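Putative phosphatase/phosphodiesterase MPN_349 (Mycoplasma pneumoniae M129, PDB 1T71) is an iron-binding protein of the YmdB-like metallophosphoesterase family, probably a phosphatase or a phosphodiesterase acting on 2',3'-cyclic nucleotides. Local coordinates at residues Tyr14-Ala17 against Gly18-Ile22; Gln28-Lys32 against Tyr33-Leu37. All blocks are in the same frame, centred on the assembly; numbering follows the deposited sequence.

Contact 1 (Tyr14-Ala17 against Gly18-Ile22); sequences YGKA and GRNII
G18, R19, N20 and I21 each give their backbone N-H to the carbonyl four residues back, on Y14, G15, K16 and A17, so the two segments meet as the first turns of one helix. The bond from G18 N to Y14 O, 3.1 Å, is the most bent, with its donor well above the carbonyl plane; the next, R19 N to G15 O at 3.0 Å, is nearly straight (166°). Glycine suits both places: G15 has a positive phi of 63°, and G18, with no CB, lies close against the backbone of Y14. The arginine chain, bent at CD (chi3 -79°), turns its guanidinium back over the start of the helix. One face of that flat group covers the G15-K16 peptide, with NH2 3.4 Å from G15 C. NH2 also donates a hydrogen bond to the carbonyl of T45, tying this turn to the loop that follows the metal ligands E43 and N44. The helix itself is the one after strand 6-10 in the calcineurin-like metallophosphoesterase fold, whose metal ligand D12 lies just before it. Y14 leaves the turn; its side chain packs on N44 and comes about 4 Å from that of H185, both iron ligands. On the more exposed side K16 and N20 run side by side in the same direction. CG of K16, anti to its own N, lies 3.5 Å from N20 OD1. A lysine is at home here because its aliphatic part packs while its amine can reach solvent; NZ nevertheless comes to 4.2 Å from R19 NH1, a like-charge approach that probably costs a little. I21 brings CG2 to 3.5 Å from A17 O and packs on A241 and L243 of strand 241-249, so a branched aliphatic residue suits this buried side.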
loop_
_atom_site.group_PDB
_atom_site.type_symbol
_atom_site.label_atom_id
_atom_site.label_comp_id
_atom_site.label_asym_id
_atom_site.label_seq_id
_atom_site.Cartn_x
_atom_site.Cartn_y
_atom_site.Cartn_z
ATOM N N TYR A 14 -1.544 -6.179 6.915
ATOM C CA TYR A 14 -2.536 -7.244 7.011
ATOM C C TYR A 14 -2.632 -7.921 8.384
ATOM O O TYR A 14 -1.736 -8.668 8.794
ATOM C CB TYR A 14 -2.217 -8.284 5.924
ATOM C CG TYR A 14 -3.287 -9.321 5.654
ATOM C CD1 TYR A 14 -3.675 -10.241 6.637
ATOM C CD2 TYR A 14 -3.892 -9.405 4.400
ATOM C CE1 TYR A 14 -4.643 -11.221 6.368
ATOM C CE2 TYR A 14 -4.858 -10.375 4.122
ATOM C CZ TYR A 14 -5.226 -11.276 5.108
ATOM O OH TYR A 14 -6.175 -12.226 4.823
ATOM N N GLY A 15 -3.730 -7.648 9.087
ATOM C CA GLY A 15 -3.974 -8.257 10.383
ATOM C C GLY A 15 -3.017 -7.953 11.520
ATOM O O GLY A 15 -2.203 -7.030 11.456
ATOM N N LYS A 16 -3.124 -8.753 12.577
ATOM C CA LYS A 16 -2.288 -8.589 13.760
ATOM C C LYS A 16 -0.821 -8.810 13.418
ATOM O O LYS A 16 0.057 -8.108 13.921
ATOM C CB LYS A 16 -2.718 -9.581 14.848
ATOM C CG LYS A 16 -1.987 -9.399 16.171
ATOM C CD LYS A 16 -2.425 -10.424 17.217
ATOM C CE LYS A 16 -3.942 -10.424 17.434
ATOM N NZ LYS A 16 -4.494 -9.111 17.900
ATOM N N ALA A 17 -0.551 -9.784 12.556
ATOM C CA ALA A 17 0.825 -10.073 12.183
ATOM C C ALA A 17 1.479 -8.864 11.518
ATOM O O ALA A 17 2.630 -8.540 11.799
ATOM C CB ALA A 17 0.877 -11.270 11.253
ATOM N N GLY A 18 0.746 -8.198 10.637
ATOM C CA GLY A 18 1.310 -7.042 9.970
ATOM C C GLY A 18 1.514 -5.917 10.963
ATOM O O GLY A 18 2.554 -5.259 10.977
ATOM N N ARG A 19 0.509 -5.701 11.801
ATOM C CA ARG A 19 0.562 -4.648 12.807
ATOM C C ARG A 19 1.772 -4.822 13.714
ATOM O O ARG A 19 2.514 -3.873 13.957
ATOM C CB ARG A 19 -0.726 -4.650 13.641
ATOM C CG ARG A 19 -1.564 -3.393 13.468
ATOM C CD ARG A 19 -2.860 -3.453 14.273
ATOM N NE ARG A 19 -3.853 -4.273 13.592
ATOM C CZ ARG A 19 -4.355 -5.405 14.066
ATOM N NH1 ARG A 19 -3.963 -5.872 15.241
ATOM N NH2 ARG A 19 -5.248 -6.073 13.352
ATOM N N ASN A 20 1.975 -6.043 14.200
ATOM C CA ASN A 20 3.088 -6.333 15.094
ATOM C C ASN A 20 4.486 -6.219 14.506
ATOM O O ASN A 20 5.389 -5.689 15.155
ATOM C CB ASN A 20 2.905 -7.719 15.713
ATOM C CG ASN A 20 1.829 -7.734 16.777
ATOM O OD1 ASN A 20 1.282 -8.784 17.111
ATOM N ND2 ASN A 20 1.524 -6.558 17.326
ATOM N N ILE A 21 4.692 -6.706 13.287
ATOM C CA ILE A 21 6.031 -6.617 12.729
ATOM C C ILE A 21 6.393 -5.164 12.414
ATOM O O ILE A 21 7.569 -4.808 12.387
ATOM C CB ILE A 21 6.190 -7.508 11.469
ATOM C CG1 ILE A 21 7.670 -7.585 11.083
ATOM C CG2 ILE A 21 5.344 -6.966 10.315
ATOM C CD1 ILE A 21 7.975 -8.626 10.014
ATOM N N ILE A 22 5.385 -4.323 12.194
ATOM C CA ILE A 22 5.641 -2.916 11.910
ATOM C C ILE A 22 5.985 -2.181 13.209
ATOM O O ILE A 22 6.879 -1.332 13.242
ATOM C CB ILE A 22 4.420 -2.235 11.247
ATOM C CG1 ILE A 22 4.287 -2.711 9.798
ATOM C CG2 ILE A 22 4.567 -0.716 11.313
ATOM C CD1 ILE A 22 3.156 -2.064 9.037
#

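Contact 2 (Gln28-Lys32 against Tyr33-Leu37); sequences QLKSK and YQADL
Y33 N and A35 N bond back to L29 O and K30 O at the last turn of helix 26-33. Y33 sends its ring down beside the helix with CG anti to its carbonyl carbon (chi1 -68°). That rotation brings CD1 to 3.5 Å from L29 O, which lies at the ring edge and also accepts the Y33 N-H at 3.1 Å. L29 CD2 stands 4.4 Å from Y33 CE1, a loose apolar touch, while CG of K32 sits over one ring face. A tyrosine fits because its ring is buried, stacked with F247, while its hydroxyl is hydrogen-bonded to E261. The helix ends in a Schellman motif: Q34 takes the positive phi (56°) more often filled by glycine, and two bonds back into the last turn complete it, A35 N to K30 O at 3.0 Å, in the carbonyl plane, and Q34 N to S31 O at 3.1 Å, the latter from far above its carbonyl's plane. A35 points its methyl back at the helix, where CB lies 4.1 Å from K30 CG; so small a side chain can nestle there and still touch I8 of strand 6-10. The two lysines differ in shape. K32 is fully extended beyond CG, whereas K30 places CG, anti to the backbone N (chi1 -171°), by A35 and then bends at chi3 and chi4.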
loop_
_atom_site.group_PDB
_atom_site.type_symbol
_atom_site.label_atom_id
_atom_site.label_comp_id
_atom_site.label_asym_id
_atom_site.label_seq_id
_atom_site.Cartn_x
_atom_site.Cartn_y
_atom_site.Cartn_z
ATOM N N GLN A 28 13.579 1.148 14.203
ATOM C CA GLN A 28 14.881 0.708 13.713
ATOM C C GLN A 28 15.087 1.103 12.255
ATOM O O GLN A 28 16.137 1.626 11.885
ATOM C CB GLN A 28 14.996 -0.807 13.847
ATOM C CG GLN A 28 14.703 -1.329 15.248
ATOM C CD GLN A 28 14.522 -2.840 15.291
ATOM O OE1 GLN A 28 14.297 -3.418 16.358
ATOM N NE2 GLN A 28 14.615 -3.487 14.127
ATOM N N LEU A 29 14.079 0.834 11.433
ATOM C CA LEU A 29 14.128 1.148 10.014
ATOM C C LEU A 29 14.185 2.654 9.799
ATOM O O LEU A 29 14.982 3.148 8.998
ATOM C CB LEU A 29 12.901 0.559 9.305
ATOM C CG LEU A 29 12.847 -0.973 9.218
ATOM C CD1 LEU A 29 11.467 -1.433 8.762
ATOM C CD2 LEU A 29 13.918 -1.464 8.254
ATOM N N LYS A 30 13.336 3.382 10.514
ATOM C CA LYS A 30 13.304 4.833 10.391
ATOM C C LYS A 30 14.691 5.385 10.718
ATOM O O LYS A 30 15.174 6.321 10.082
ATOM C CB LYS A 30 12.253 5.419 11.339
ATOM C CG LYS A 30 11.981 6.898 11.127
ATOM C CD LYS A 30 10.818 7.398 11.978
ATOM C CE LYS A 30 11.173 7.399 13.455
ATOM N NZ LYS A 30 12.342 8.293 13.741
ATOM N N SER A 31 15.336 4.775 11.707
ATOM C CA SER A 31 16.667 5.193 12.120
ATOM C C SER A 31 17.718 4.825 11.078
ATOM O O SER A 31 18.536 5.655 10.690
ATOM C CB SER A 31 17.029 4.541 13.454
ATOM O OG SER A 31 18.392 4.771 13.773
ATOM N N LYS A 32 17.692 3.573 10.633
ATOM C CA LYS A 32 18.651 3.086 9.642
ATOM C C LYS A 32 18.711 3.923 8.364
ATOM O O LYS A 32 19.792 4.150 7.813
ATOM C CB LYS A 32 18.332 1.636 9.278
ATOM C CG LYS A 32 19.155 1.092 8.129
ATOM C CD LYS A 32 18.813 -0.360 7.830
ATOM C CE LYS A 32 19.660 -0.879 6.674
ATOM N NZ LYS A 32 19.474 -2.335 6.451
ATOM N N TYR A 33 17.558 4.378 7.888
ATOM C CA TYR A 33 17.516 5.171 6.661
ATOM C C TYR A 33 17.426 6.670 6.910
ATOM O O TYR A 33 17.420 7.457 5.960
ATOM C CB TYR A 33 16.326 4.750 5.788
ATOM C CG TYR A 33 16.437 3.367 5.199
ATOM C CD1 TYR A 33 15.697 2.300 5.715
ATOM C CD2 TYR A 33 17.283 3.120 4.122
ATOM C CE1 TYR A 33 15.800 1.023 5.167
ATOM C CE2 TYR A 33 17.395 1.850 3.570
ATOM C CZ TYR A 33 16.655 0.811 4.095
ATOM O OH TYR A 33 16.786 -0.440 3.552
ATOM N N GLN A 34 17.368 7.065 8.180
ATOM C CA GLN A 34 17.242 8.473 8.526
ATOM C C GLN A 34 16.007 8.992 7.818
ATOM O O GLN A 34 15.997 10.105 7.302
ATOM C CB GLN A 34 18.464 9.270 8.067
ATOM C CG GLN A 34 19.664 9.182 8.995
ATOM C CD GLN A 34 19.328 9.584 10.428
ATOM O OE1 GLN A 34 18.804 8.783 11.209
ATOM N NE2 GLN A 34 19.617 10.834 10.774
ATOM N N ALA A 35 14.966 8.169 7.788
ATOM C CA ALA A 35 13.725 8.539 7.125
ATOM C C ALA A 35 13.099 9.751 7.780
ATOM O O ALA A 35 13.195 9.935 8.992
ATOM C CB ALA A 35 12.746 7.372 7.156
ATOM N N ASP A 36 12.459 10.580 6.964
ATOM C CA ASP A 36 11.786 11.776 7.442
ATOM C C ASP A 36 10.296 11.496 7.550
ATOM O O ASP A 36 9.613 12.037 8.419
ATOM C CB ASP A 36 11.995 12.932 6.460
ATOM C CG ASP A 36 13.442 13.377 6.378
ATOM O OD1 ASP A 36 13.989 13.824 7.413
ATOM O OD2 ASP A 36 14.029 13.281 5.280
ATOM N N LEU A 37 9.798 10.638 6.662
ATOM C CA LEU A 37 8.379 10.318 6.618
ATOM C C LEU A 37 8.104 8.842 6.349
ATOM O O LEU A 37 8.858 8.177 5.635
ATOM C CB LEU A 37 7.716 11.163 5.533
ATOM C CG LEU A 37 7.752 12.677 5.748
ATOM C CD1 LEU A 37 7.411 13.393 4.454
ATOM C CD2 LEU A 37 6.782 13.054 6.858
#

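In the fold
Contacts 1 and 2 lie on successive helices, 15-23 and 26-33, with centres about 19 Å apart and nearest atoms about 6 Å apart, so they do not touch. Residues 14-22 form the opening of a helix, mostly buried and close to the iron site; residues 28-37 form the close of the next, half exposed and remote from the metals. Glycines serve the first, whereas the second ends on a glutamine in a left-handed conformation. Both rest on the sheet that holds strands 241-249 and 259-267, contact 1 through isoleucines and contact 2 mainly through a tyrosine and a leucine. Contact 2 alone leads into strand 37-41.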